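Local coordinates for protein probable M18 family aminopeptidase 1 (Thermotoga maritima, PDB 2GLF) that probably acts as a metal-dependent aminopeptidase of the M18 family, removing residues from the N-termini of peptides, at residues 102-107 / 112-117. Sequence-based numbering, arbitrary orientation.
Sequences PNPLIE and ALFKTH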
loop_
_atom_site.group_PDB
_atom_site.type_symbol
_atom_site.label_atom_id
_atom_site.label_comp_id
_atom_site.label_asym_id
_atom_site.label_seq_id
_atom_site.Cartn_x
_atom_site.Cartn_y
_atom_site.Cartn_z
ATOM N N PRO A 102 12.222 1.698 40.262
ATOM C CA PRO A 102 12.063 1.835 41.717
ATOM C C PRO A 102 11.605 0.527 42.384
ATOM O O PRO A 102 12.123 0.146 43.436
ATOM C CB PRO A 102 11.050 2.967 41.840
ATOM C CG PRO A 102 11.401 3.835 40.662
ATOM C CD PRO A 102 11.562 2.811 39.557
ATOM N N ASN A 103 10.627 -0.154 41.789
ATOM C CA ASN A 103 10.169 -1.441 42.319
ATOM C C ASN A 103 10.526 -2.438 41.227
ATOM O O ASN A 103 9.660 -2.863 40.465
ATOM C CB ASN A 103 8.659 -1.456 42.547
ATOM C CG ASN A 103 8.203 -0.390 43.513
ATOM O OD1 ASN A 103 8.777 -0.222 44.586
ATOM N ND2 ASN A 103 7.156 0.332 43.142
ATOM N N PRO A 104 11.813 -2.822 41.141
ATOM C CA PRO A 104 12.329 -3.761 40.144
ATOM C C PRO A 104 11.949 -5.229 40.303
ATOM O O PRO A 104 11.874 -5.955 39.314
ATOM C CB PRO A 104 13.834 -3.558 40.244
ATOM C CG PRO A 104 14.017 -3.385 41.715
ATOM C CD PRO A 104 12.884 -2.436 42.082
ATOM N N LEU A 105 11.706 -5.674 41.529
ATOM C CA LEU A 105 11.387 -7.077 41.732
ATOM C C LEU A 105 9.928 -7.474 41.518
ATOM O O LEU A 105 9.025 -7.006 42.225
ATOM C CB LEU A 105 11.818 -7.516 43.128
ATOM C CG LEU A 105 12.615 -8.821 43.246
ATOM C CD1 LEU A 105 12.495 -9.319 44.683
ATOM C CD2 LEU A 105 12.098 -9.879 42.277
ATOM N N ILE A 106 9.717 -8.346 40.533
ATOM C CA ILE A 106 8.395 -8.875 40.205
ATOM C C ILE A 106 8.590 -10.362 39.945
ATOM O O ILE A 106 9.724 -10.816 39.773
ATOM C CB ILE A 106 7.820 -8.257 38.912
ATOM C CG1 ILE A 106 8.558 -8.814 37.689
ATOM C CG2 ILE A 106 7.973 -6.761 38.943
ATOM C CD1 ILE A 106 7.976 -8.367 36.359
ATOM N N GLU A 107 7.495 -11.118 39.927
ATOM C CA GLU A 107 7.570 -12.542 39.628
ATOM C C GLU A 107 6.600 -12.850 38.502
ATOM O O GLU A 107 5.481 -12.346 38.492
ATOM C CB GLU A 107 7.211 -13.407 40.836
ATOM C CG GLU A 107 7.330 -14.899 40.502
ATOM C CD GLU A 107 7.044 -15.827 41.668
ATOM O OE1 GLU A 107 7.661 -15.644 42.739
ATOM O OE2 GLU A 107 6.213 -16.752 41.503
ATOM N N ALA A 112 11.652 -14.971 39.206
ATOM C CA ALA A 112 11.895 -13.671 39.819
ATOM C C ALA A 112 12.561 -12.797 38.759
ATOM O O ALA A 112 13.477 -13.242 38.067
ATOM C CB ALA A 112 12.802 -13.824 41.033
ATOM N N LEU A 113 12.109 -11.553 38.634
ATOM C CA LEU A 113 12.656 -10.656 37.619
ATOM C C LEU A 113 12.965 -9.244 38.100
ATOM O O LEU A 113 12.324 -8.730 39.019
ATOM C CB LEU A 113 11.670 -10.544 36.461
ATOM C CG LEU A 113 11.360 -11.776 35.628
ATOM C CD1 LEU A 113 10.103 -11.523 34.820
ATOM C CD2 LEU A 113 12.541 -12.087 34.733
ATOM N N PHE A 114 13.945 -8.614 37.464
ATOM C CA PHE A 114 14.295 -7.235 37.786
ATOM C C PHE A 114 13.940 -6.404 36.567
ATOM O O PHE A 114 14.569 -6.538 35.513
ATOM C CB PHE A 114 15.795 -7.066 38.059
ATOM C CG PHE A 114 16.239 -7.605 39.378
ATOM C CD1 PHE A 114 17.235 -8.570 39.443
ATOM C CD2 PHE A 114 15.677 -7.136 40.556
ATOM C CE1 PHE A 114 17.667 -9.063 40.663
ATOM C CE2 PHE A 114 16.102 -7.619 41.786
ATOM C CZ PHE A 114 17.102 -8.587 41.839
ATOM N N LYS A 115 12.927 -5.559 36.699
ATOM C CA LYS A 115 12.549 -4.704 35.589
ATOM C C LYS A 115 13.534 -3.539 35.539
ATOM O O LYS A 115 13.938 -3.004 36.568
ATOM C CB LYS A 115 11.130 -4.155 35.771
ATOM C CG LYS A 115 10.056 -5.196 36.000
ATOM C CD LYS A 115 8.672 -4.587 35.830
ATOM C CE LYS A 115 8.224 -4.589 34.364
ATOM N NZ LYS A 115 9.139 -3.873 33.422
ATOM N N THR A 116 13.938 -3.148 34.345
ATOM C CA THR A 116 14.847 -2.031 34.236
ATOM C C THR A 116 14.214 -0.985 33.351
ATOM O O THR A 116 13.115 -1.169 32.832
ATOM C CB THR A 116 16.175 -2.433 33.604
ATOM O OG1 THR A 116 15.977 -2.690 32.210
ATOM C CG2 THR A 116 16.723 -3.673 34.271
ATOM N N HIS A 117 14.928 0.120 33.196
ATOM C CA HIS A 117 14.515 1.227 32.358
ATOM C C HIS A 117 15.863 1.674 31.799
ATOM O O HIS A 117 16.741 2.084 32.553
ATOM C CB HIS A 117 13.884 2.314 33.216
ATOM C CG HIS A 117 13.227 3.399 32.428
ATOM N ND1 HIS A 117 13.875 4.077 31.419
ATOM C CD2 HIS A 117 11.991 3.944 32.516
ATOM C CE1 HIS A 117 13.066 4.996 30.919
ATOM N NE2 HIS A 117 11.916 4.937 31.569
#
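Ile106 and Leu113 form an antiparallel hydrogen-bonded pair of the beta hairpin made by strands 97-108 and 111-119. Ile106 N donates to Leu113 O at 3.0 Å, and Leu113 N returns a bond to Ile106 O at 2.7 Å. Lys115 N adds a third bond, to Pro104 O at 2.8 Å. Leu105 with Phe114 and Glu107 with Ala112 are the non-hydrogen-bonded pairs.

The apolar contacts lie on both faces of the sheet. On the face of Leu105, Phe114 and Ala112, Leu105 CG meets Phe114 CE2 obliquely at 4.0 Å. Leu105 CD2 also reaches Ala112 CB. Helix 200-213 covers Leu105 and Ala112 through Val205. Pro104 CB lies at the edge of the Phe114 ring.

On the face of Ile106 and Leu113, Ile106 CG1 touches Leu113 CB at 3.8 Å. Ile106 CG1 lies between its backbone N and carbonyl carbon (chi1 73°), and the extended chi2 carries CD1 to Lys115 CG at 3.8 Å. Ile106 CG2 rests on Lys115 CD, and the two side chains cross at about a right angle. With an alanine in place of Ile106, Lys115 CG and CD would probably lose this apolar support and a gap would open beside Leu113. His342 of a second subunit packs on Ile106.

Lys115 NZ forms a salt bridge with Glu182, and Glu107 OE1 accepts from the backbone N of Lys202 in helix 200-213.

The hairpin sits inside a six-stranded antiparallel sheet, between strands 223-229 and 185-189. Backbone bonds fix its register, and apolar packing backs both faces.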